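Local atomic coordinates of extracellular solute-binding protein, family 5 (Chelativorans sp., PDB entry 6WM6), a protein that binds EDTA and related aminopolycarboxylates in the periplasm, probably to deliver them to an ABC transporter for uptake. Residues F308-K314 with N482-F486; Q111-Y115 with W183-F187; Q299-A304 with L543-N548. All coordinates share one frame; numbering follows the deposited sequence.

Interaction 1 (F308-K314 with N482-F486)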
loop_
_atom_site.group_PDB
_atom_site.type_symbol
_atom_site.label_atom_id
_atom_site.label_comp_id
_atom_site.label_asym_id
_atom_site.label_seq_id
_atom_site.Cartn_x
_atom_site.Cartn_y
_atom_site.Cartn_z
ATOM N N PHE A 308 -7.861 -5.018 -9.461
ATOM C CA PHE A 308 -8.356 -6.373 -9.552
ATOM C C PHE A 308 -9.869 -6.319 -9.708
ATOM O O PHE A 308 -10.527 -5.319 -9.379
ATOM C CB PHE A 308 -8.000 -7.192 -8.306
ATOM C CG PHE A 308 -8.652 -6.697 -7.030
ATOM C CD1 PHE A 308 -9.982 -6.952 -6.768
ATOM C CD2 PHE A 308 -7.915 -6.012 -6.064
ATOM C CE1 PHE A 308 -10.584 -6.514 -5.575
ATOM C CE2 PHE A 308 -8.514 -5.587 -4.883
ATOM C CZ PHE A 308 -9.843 -5.834 -4.645
ATOM N N MET A 309 -10.434 -7.445 -10.160
ATOM C CA MET A 309 -11.854 -7.718 -10.016
ATOM C C MET A 309 -11.997 -8.943 -9.125
ATOM O O MET A 309 -11.497 -10.029 -9.458
ATOM C CB MET A 309 -12.533 -7.984 -11.345
ATOM C CG MET A 309 -14.051 -8.050 -11.172
ATOM S SD MET A 309 -14.939 -8.462 -12.681
ATOM C CE MET A 309 -14.411 -10.154 -12.944
ATOM N N GLY A 310 -12.685 -8.785 -8.004
ATOM C CA GLY A 310 -12.985 -9.899 -7.137
ATOM C C GLY A 310 -14.362 -10.461 -7.451
ATOM O O GLY A 310 -15.254 -9.751 -7.917
ATOM N N LEU A 311 -14.523 -11.751 -7.206
ATOM C CA LEU A 311 -15.738 -12.482 -7.533
ATOM C C LEU A 311 -16.231 -13.149 -6.251
ATOM O O LEU A 311 -15.450 -13.749 -5.517
ATOM C CB LEU A 311 -15.489 -13.520 -8.633
ATOM C CG LEU A 311 -14.925 -12.961 -9.936
ATOM C CD1 LEU A 311 -13.401 -12.948 -9.912
ATOM C CD2 LEU A 311 -15.418 -13.771 -11.140
ATOM N N ASN A 312 -17.529 -13.019 -5.986
ATOM C CA ASN A 312 -18.081 -13.486 -4.713
ATOM C C ASN A 312 -18.269 -15.002 -4.758
ATOM O O ASN A 312 -19.303 -15.514 -5.171
ATOM C CB ASN A 312 -19.397 -12.783 -4.462
ATOM C CG ASN A 312 -19.963 -13.097 -3.112
ATOM O OD1 ASN A 312 -19.459 -13.973 -2.416
ATOM N ND2 ASN A 312 -20.990 -12.364 -2.726
ATOM N N SER A 313 -17.263 -15.741 -4.292
ATOM C CA SER A 313 -17.345 -17.198 -4.286
ATOM C C SER A 313 -18.183 -17.711 -3.125
ATOM O O SER A 313 -18.463 -18.923 -3.083
ATOM C CB SER A 313 -15.967 -17.850 -4.233
ATOM O OG SER A 313 -15.395 -17.790 -2.931
ATOM N N LYS A 314 -18.566 -16.831 -2.194
ATOM C CA LYS A 314 -19.295 -17.276 -1.004
ATOM C C LYS A 314 -20.788 -17.392 -1.249
ATOM O O LYS A 314 -21.455 -18.209 -0.590
ATOM C CB LYS A 314 -19.082 -16.305 0.152
ATOM C CG LYS A 314 -17.655 -16.188 0.633
ATOM C CD LYS A 314 -17.583 -15.176 1.776
ATOM C CE LYS A 314 -16.174 -14.693 2.010
ATOM N NZ LYS A 314 -16.120 -13.740 3.154
ATOM N N ASN A 482 -9.880 -11.085 3.111
ATOM C CA ASN A 482 -10.305 -12.234 2.291
ATOM C C ASN A 482 -11.773 -12.016 1.933
ATOM O O ASN A 482 -12.683 -12.689 2.417
ATOM C CB ASN A 482 -10.110 -13.567 3.000
ATOM C CG ASN A 482 -10.421 -14.766 2.123
ATOM O OD1 ASN A 482 -10.770 -14.649 0.942
ATOM N ND2 ASN A 482 -10.272 -15.947 2.699
ATOM N N TYR A 483 -11.997 -11.038 1.057
ATOM C CA TYR A 483 -13.354 -10.641 0.693
ATOM C C TYR A 483 -14.047 -11.612 -0.240
ATOM O O TYR A 483 -15.272 -11.644 -0.286
ATOM C CB TYR A 483 -13.302 -9.286 -0.014
ATOM C CG TYR A 483 -12.624 -8.190 0.762
ATOM C CD1 TYR A 483 -13.166 -7.747 1.954
ATOM C CD2 TYR A 483 -11.468 -7.593 0.305
ATOM C CE1 TYR A 483 -12.564 -6.730 2.682
ATOM C CE2 TYR A 483 -10.851 -6.572 1.032
ATOM C CZ TYR A 483 -11.415 -6.161 2.217
ATOM O OH TYR A 483 -10.826 -5.150 2.966
ATOM N N PHE A 484 -13.286 -12.402 -0.988
ATOM C CA PHE A 484 -13.831 -13.171 -2.104
ATOM C C PHE A 484 -13.891 -14.657 -1.820
ATOM O O PHE A 484 -14.315 -15.421 -2.687
ATOM C CB PHE A 484 -13.075 -12.804 -3.382
ATOM C CG PHE A 484 -12.982 -11.306 -3.537
ATOM C CD1 PHE A 484 -14.134 -10.573 -3.636
ATOM C CD2 PHE A 484 -11.766 -10.652 -3.480
ATOM C CE1 PHE A 484 -14.102 -9.193 -3.701
ATOM C CE2 PHE A 484 -11.705 -9.261 -3.568
ATOM C CZ PHE A 484 -12.902 -8.536 -3.664
ATOM N N GLY A 485 -13.538 -15.077 -0.604
ATOM C CA GLY A 485 -13.891 -16.401 -0.145
ATOM C C GLY A 485 -12.895 -17.510 -0.408
ATOM O O GLY A 485 -13.301 -18.662 -0.527
ATOM N N PHE A 486 -11.600 -17.200 -0.481
ATOM C CA PHE A 486 -10.602 -18.264 -0.544
ATOM C C PHE A 486 -10.722 -19.103 0.717
ATOM O O PHE A 486 -10.928 -18.585 1.822
ATOM C CB PHE A 486 -9.190 -17.698 -0.711
ATOM C CG PHE A 486 -8.952 -17.081 -2.067
ATOM C CD1 PHE A 486 -8.616 -17.862 -3.157
ATOM C CD2 PHE A 486 -9.102 -15.728 -2.240
ATOM C CE1 PHE A 486 -8.424 -17.296 -4.406
ATOM C CE2 PHE A 486 -8.914 -15.150 -3.477
ATOM C CZ PHE A 486 -8.579 -15.949 -4.562
#
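Phe484 and Ser313 meet their partners through their first torsions. The CG of Phe484 stands opposite its carbonyl carbon (chi1 -49°), which lays the ring under Gly310. The OG of Ser313 sits between its backbone N and carbonyl carbon (chi1 76°), facing the carbonyl of Phe484. Ser313 OG donates to Phe484 O at 2.6 Å, in the carbonyl plane and on a lone pair. Ser313 N adds a weak bond to the same oxygen. The hydroxyl also has Tyr521 OH as a partner. Over the Phe484 ring lies Gly310 CA, 3.5 Å from the centroid, a CH-pi contact almost on the ring normal. Tyr483 CB covers the opposite face. Phe308 reaches the far end of that ring obliquely, its CE1 3.6 Å from Phe484 CE2. The extended Lys314 chain runs alongside the loop, with CE 3.6 Å from Gly485 CA. Asn482 braces the loop from within: OD1 accepts from Phe486 N, and ND2 donates to Phe486 O. At the end of strand 305-311, Asn312 ND2 donates to Ser451 O and Phe454 O. Asn312 OD1 accepts from Lys314 N, 3.0 Å away, which makes an Asx turn.

Interaction 2 (Q111-Y115 with W183-F187)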
loop_
_atom_site.group_PDB
_atom_site.type_symbol
_atom_site.label_atom_id
_atom_site.label_comp_id
_atom_site.label_asym_id
_atom_site.label_seq_id
_atom_site.Cartn_x
_atom_site.Cartn_y
_atom_site.Cartn_z
ATOM N N GLN A 111 15.914 -18.136 15.761
ATOM C CA GLN A 111 16.124 -16.905 15.020
ATOM C C GLN A 111 16.279 -15.726 15.981
ATOM O O GLN A 111 15.441 -15.499 16.862
ATOM C CB GLN A 111 14.971 -16.641 14.048
ATOM C CG GLN A 111 15.087 -15.348 13.289
ATOM C CD GLN A 111 14.097 -15.218 12.151
ATOM O OE1 GLN A 111 13.783 -16.199 11.468
ATOM N NE2 GLN A 111 13.611 -14.017 11.928
ATOM N N THR A 112 17.365 -14.978 15.814
ATOM C CA THR A 112 17.732 -13.891 16.707
ATOM C C THR A 112 18.190 -12.724 15.855
ATOM O O THR A 112 18.990 -12.910 14.929
ATOM C CB THR A 112 18.879 -14.329 17.637
ATOM O OG1 THR A 112 18.518 -15.508 18.374
ATOM C CG2 THR A 112 19.186 -13.222 18.624
ATOM N N VAL A 113 17.671 -11.543 16.154
ATOM C CA VAL A 113 18.057 -10.305 15.491
ATOM C C VAL A 113 18.566 -9.344 16.554
ATOM O O VAL A 113 17.924 -9.175 17.600
ATOM C CB VAL A 113 16.888 -9.677 14.713
ATOM C CG1 VAL A 113 17.286 -8.293 14.168
ATOM C CG2 VAL A 113 16.430 -10.585 13.593
ATOM N N VAL A 114 19.713 -8.718 16.296
ATOM C CA VAL A 114 20.300 -7.723 17.194
ATOM C C VAL A 114 20.319 -6.381 16.487
ATOM O O VAL A 114 20.824 -6.272 15.353
ATOM C CB VAL A 114 21.720 -8.115 17.649
ATOM C CG1 VAL A 114 22.339 -6.996 18.482
ATOM C CG2 VAL A 114 21.663 -9.396 18.445
ATOM N N TYR A 115 19.767 -5.368 17.147
ATOM C CA TYR A 115 19.789 -3.988 16.685
ATOM C C TYR A 115 20.762 -3.219 17.568
ATOM O O TYR A 115 20.685 -3.298 18.801
ATOM C CB TYR A 115 18.410 -3.327 16.785
ATOM C CG TYR A 115 17.291 -4.003 16.026
ATOM C CD1 TYR A 115 16.545 -5.008 16.617
ATOM C CD2 TYR A 115 16.970 -3.640 14.716
ATOM C CE1 TYR A 115 15.512 -5.630 15.938
ATOM C CE2 TYR A 115 15.954 -4.265 14.025
ATOM C CZ TYR A 115 15.228 -5.258 14.635
ATOM O OH TYR A 115 14.209 -5.912 13.964
ATOM N N TRP A 183 11.614 -10.015 8.858
ATOM C CA TRP A 183 12.008 -9.299 10.064
ATOM C C TRP A 183 12.448 -7.865 9.788
ATOM O O TRP A 183 12.306 -7.007 10.669
ATOM C CB TRP A 183 13.084 -10.086 10.810
ATOM C CG TRP A 183 14.393 -10.221 10.090
ATOM C CD1 TRP A 183 14.784 -11.251 9.279
ATOM C CD2 TRP A 183 15.497 -9.314 10.148
ATOM N NE1 TRP A 183 16.056 -11.026 8.810
ATOM C CE2 TRP A 183 16.516 -9.846 9.335
ATOM C CE3 TRP A 183 15.711 -8.093 10.790
ATOM C CZ2 TRP A 183 17.740 -9.197 9.156
ATOM C CZ3 TRP A 183 16.927 -7.458 10.608
ATOM C CH2 TRP A 183 17.914 -8.013 9.810
ATOM N N GLN A 184 12.969 -7.562 8.590
ATOM C CA GLN A 184 13.330 -6.185 8.279
ATOM C C GLN A 184 12.119 -5.271 8.122
ATOM O O GLN A 184 12.286 -4.046 8.076
ATOM C CB GLN A 184 14.213 -6.135 7.034
ATOM C CG GLN A 184 15.574 -6.807 7.246
ATOM C CD GLN A 184 16.500 -6.712 6.050
ATOM O OE1 GLN A 184 16.122 -6.265 4.982
ATOM N NE2 GLN A 184 17.754 -7.091 6.255
ATOM N N GLY A 185 10.923 -5.826 8.059
ATOM C CA GLY A 185 9.690 -5.050 8.081
ATOM C C GLY A 185 9.216 -4.658 9.452
ATOM O O GLY A 185 8.257 -3.879 9.560
ATOM N N LEU A 186 9.861 -5.164 10.501
ATOM C CA LEU A 186 9.457 -4.903 11.879
ATOM C C LEU A 186 10.076 -3.614 12.411
ATOM O O LEU A 186 11.106 -3.153 11.941
ATOM C CB LEU A 186 9.886 -6.077 12.768
ATOM C CG LEU A 186 9.342 -7.433 12.312
ATOM C CD1 LEU A 186 9.851 -8.548 13.223
ATOM C CD2 LEU A 186 7.821 -7.443 12.289
ATOM N N PHE A 187 9.408 -2.995 13.383
ATOM C CA PHE A 187 9.895 -1.747 13.962
ATOM C C PHE A 187 10.060 -0.659 12.901
ATOM O O PHE A 187 10.980 0.161 12.967
ATOM C CB PHE A 187 11.188 -1.971 14.756
ATOM C CG PHE A 187 11.078 -3.078 15.750
ATOM C CD1 PHE A 187 10.365 -2.907 16.919
ATOM C CD2 PHE A 187 11.659 -4.283 15.505
ATOM C CE1 PHE A 187 10.248 -3.932 17.844
ATOM C CE2 PHE A 187 11.552 -5.321 16.424
ATOM C CZ PHE A 187 10.829 -5.136 17.581
HETATM O O HOH W 1 13.452 -4.719 11.696
#
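Val113 and Trp183 make one apolar contact between strand 111-117 and the loop that follows strand 171-176. The two valine methyls share the work. CG2 lies over one face of the indole, 4.1 Å from the centroid of its six-membered ring, as a CH-pi contact. CG1 touches the ring atom CZ3 of Trp183 at 3.7 Å. Gln184 CG lies over the opposite face, so the indole is held between strand and loop. Trp183 chi1 is 66°, and this turn brings the indole face to Val113.

The aromatic contact is between Tyr115 and Phe187. Their planes stand at 80°, but the pair is oblique, with centroids 5.5 Å apart. Tyr115 OH comes to the edge of the phenylalanine ring, 3.4 Å from Phe187 CD2. Phe134 meets both rings.

Polar contact between the segments runs through one water. Tyr115 OH donates to it at 2.7 Å, in the plane of the phenol ring. The water donates in turn to Trp183 O and Leu186 O, each 2.8 Å away. Three bonds thus fix the water and tie the phenol to the loop backbone. Gln111 only brushes Trp183; its OE1 accepts from Phe180 N.

Leu186 N bonds back to Trp183 O, as expected of a 3-10 turn, here packed against one face of a four-stranded antiparallel sheet.

Interaction 3 (Q299-A304 with L543-N548). With EDO (1,2-ethanediol), chain E.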
loop_
_atom_site.group_PDB
_atom_site.type_symbol
_atom_site.label_atom_id
_atom_site.label_comp_id
_atom_site.label_asym_id
_atom_site.label_seq_id
_atom_site.Cartn_x
_atom_site.Cartn_y
_atom_site.Cartn_z
ATOM N N GLN A 299 6.484 13.133 -12.244
ATOM C CA GLN A 299 7.047 11.782 -12.281
ATOM C C GLN A 299 5.877 10.817 -12.147
ATOM O O GLN A 299 4.957 11.046 -11.350
ATOM C CB GLN A 299 8.012 11.553 -11.138
ATOM C CG GLN A 299 9.245 12.443 -11.143
ATOM C CD GLN A 299 10.011 12.374 -9.851
ATOM O OE1 GLN A 299 10.119 11.323 -9.226
ATOM N NE2 GLN A 299 10.566 13.511 -9.408
ATOM N N MET A 300 5.894 9.724 -12.920
ATOM C CA MET A 300 4.881 8.698 -12.860
ATOM C C MET A 300 5.536 7.332 -13.014
ATOM O O MET A 300 6.411 7.168 -13.872
ATOM C CB MET A 300 3.883 8.867 -14.002
ATOM C CG MET A 300 3.141 10.178 -13.974
ATOM S SD MET A 300 1.939 10.330 -15.297
ATOM C CE MET A 300 0.833 9.008 -14.925
ATOM N N ASN A 301 5.086 6.364 -12.217
ATOM C CA ASN A 301 5.661 5.025 -12.216
ATOM C C ASN A 301 4.560 4.011 -11.922
ATOM O O ASN A 301 3.512 4.358 -11.356
ATOM C CB ASN A 301 6.763 4.902 -11.153
ATOM C CG ASN A 301 7.938 5.783 -11.439
ATOM O OD1 ASN A 301 8.740 5.529 -12.336
ATOM N ND2 ASN A 301 8.040 6.864 -10.679
ATOM N N PRO A 302 4.788 2.730 -12.218
ATOM C CA PRO A 302 3.835 1.715 -11.751
ATOM C C PRO A 302 3.823 1.627 -10.233
ATOM O O PRO A 302 4.872 1.471 -9.602
ATOM C CB PRO A 302 4.343 0.402 -12.390
ATOM C CG PRO A 302 5.243 0.830 -13.478
ATOM C CD PRO A 302 5.821 2.179 -13.120
ATOM N N SER A 303 2.637 1.728 -9.645
ATOM C CA SER A 303 2.411 1.699 -8.200
ATOM C C SER A 303 2.491 0.268 -7.674
ATOM O O SER A 303 2.340 -0.711 -8.413
ATOM C CB SER A 303 0.941 2.174 -7.940
ATOM O OG SER A 303 0.610 2.277 -6.570
ATOM N N ALA A 304 2.713 0.147 -6.369
ATOM C CA ALA A 304 2.473 -1.105 -5.675
ATOM C C ALA A 304 0.984 -1.425 -5.601
ATOM O O ALA A 304 0.628 -2.568 -5.247
ATOM C CB ALA A 304 3.050 -1.042 -4.255
ATOM N N LEU A 543 13.060 15.432 -4.132
ATOM C CA LEU A 543 11.681 14.971 -4.113
ATOM C C LEU A 543 11.494 14.015 -5.278
ATOM O O LEU A 543 11.645 14.407 -6.454
ATOM C CB LEU A 543 10.750 16.182 -4.232
ATOM C CG LEU A 543 9.265 15.849 -4.416
ATOM C CD1 LEU A 543 8.670 15.115 -3.235
ATOM C CD2 LEU A 543 8.503 17.151 -4.705
ATOM N N ARG A 544 11.137 12.776 -4.957
ATOM C CA ARG A 544 10.977 11.804 -6.019
ATOM C C ARG A 544 9.878 10.836 -5.655
ATOM O O ARG A 544 9.537 10.630 -4.488
ATOM C CB ARG A 544 12.288 11.074 -6.320
ATOM C CG ARG A 544 12.777 10.139 -5.192
ATOM C CD ARG A 544 14.092 9.465 -5.556
ATOM N NE ARG A 544 15.150 10.457 -5.699
ATOM C CZ ARG A 544 15.952 10.872 -4.738
ATOM N NH1 ARG A 544 15.844 10.407 -3.514
ATOM N NH2 ARG A 544 16.877 11.785 -5.014
ATOM N N ASP A 545 9.357 10.196 -6.681
ATOM C CA ASP A 545 8.361 9.168 -6.455
ATOM C C ASP A 545 8.993 8.002 -5.709
ATOM O O ASP A 545 10.151 7.652 -5.914
ATOM C CB ASP A 545 7.777 8.680 -7.775
ATOM C CG ASP A 545 6.514 7.866 -7.611
ATOM O OD1 ASP A 545 5.878 7.913 -6.536
ATOM O OD2 ASP A 545 6.174 7.169 -8.598
ATOM N N ASN A 546 8.208 7.397 -4.838
ATOM C CA ASN A 546 8.579 6.187 -4.106
ATOM C C ASN A 546 7.316 5.367 -4.232
ATOM O O ASN A 546 6.400 5.513 -3.423
ATOM C CB ASN A 546 8.938 6.547 -2.674
ATOM C CG ASN A 546 9.519 5.385 -1.904
ATOM O OD1 ASN A 546 10.143 4.503 -2.485
ATOM N ND2 ASN A 546 9.332 5.377 -0.591
ATOM N N PRO A 547 7.182 4.568 -5.324
ATOM C CA PRO A 547 5.852 4.094 -5.780
ATOM C C PRO A 547 5.375 2.862 -5.024
ATOM O O PRO A 547 5.094 1.782 -5.588
ATOM C CB PRO A 547 6.085 3.823 -7.276
ATOM C CG PRO A 547 7.537 3.491 -7.362
ATOM C CD PRO A 547 8.225 4.389 -6.346
ATOM N N ASN A 548 5.237 3.031 -3.727
ATOM C CA ASN A 548 4.898 1.972 -2.804
ATOM C C ASN A 548 4.158 2.607 -1.630
ATOM O O ASN A 548 3.928 3.814 -1.599
ATOM C CB ASN A 548 6.135 1.226 -2.356
ATOM C CG ASN A 548 7.177 2.151 -1.796
ATOM O OD1 ASN A 548 6.927 2.812 -0.769
ATOM N ND2 ASN A 548 8.323 2.247 -2.446
HETATM C C1 EDO E . 7.234 -2.230 -7.126
HETATM O O1 EDO E . 8.267 -1.641 -7.922
HETATM C C2 EDO E . 6.146 -1.179 -6.913
HETATM O O2 EDO E . 6.832 0.072 -6.759
#
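Gln299 and Asp545 meet at one end of this contact, where side-chain amides grip the other segment. The carboxamide of Gln299 spans a peptide stretch. Its OE1 accepts from Asp545 N at 2.9 Å, in a fairly straight bond with the donor above the carbonyl plane. Its NE2 donates to Leu543 O at 3.3 Å and also to Tyr536 OH. Two bonds to one backbone stretch fix the rotation of the amide. Two residues on, Asn301 uses its amide on a side chain instead. Its ND2 points at Asp545 OD2 from 2.8 Å, nearly in line (174°), and uses the anti lone pair of that oxygen. Amide and carboxylate are almost coplanar, 22° apart, and the two side chains run side by side with opposite headings. The CG of Asp545 lies opposite its backbone N (chi1 -166°), which carries the carboxylate to Asn301. Thr532 OG1 bonds to the same OD2, while Tyr276 OH bonds to OD1.

The backbones come closest at the Pro547 end, where a main-chain bond replaces the side-chain ones. Ala304 N donates to Pro547 O at 3.0 Å, a bent bond. Pro547 is also the centre of an inverse gamma turn, closed by Asn548 N to Asn546 O.

The looser side is at the proline rings. Pro547 CB rests against Pro302 O at 3.5 Å. O2 of a bound 1,2-ethanediol, probably from the crystallisation liquor, donates a hydrogen bond to Pro547 O at 2.7 Å.

The chemistry is that of neutral amides reading backbone and carboxylate. Both oxygens of Asp545 have neutral donors and no salt bridge crosses the contact, so its negative charge is probably spread over several hydrogen bonds.

In the fold
Interactions 1 and 2 are mostly buried; interaction 3 is only partly so, yet lies nearest the centre of the chain. Their chemistry also differs. Interaction 1 combines ring contacts with a serine-to-carbonyl bond, and interaction 2 relies on rings, a valine and one water. Interaction 3 is carried mainly by side-chain amides and backbone. Interactions 1 and 3 follow each other in the chain across the corner at Ala304. Strand 524-537 runs beside both: it pairs with strand 305-311 and has backbone bonds to Gln299, Asn301 and Ser303. Their centres are nevertheless 28 Å apart. Interaction 2 sits on a separate antiparallel sheet, its nearest atoms about 12 Å from interaction 3.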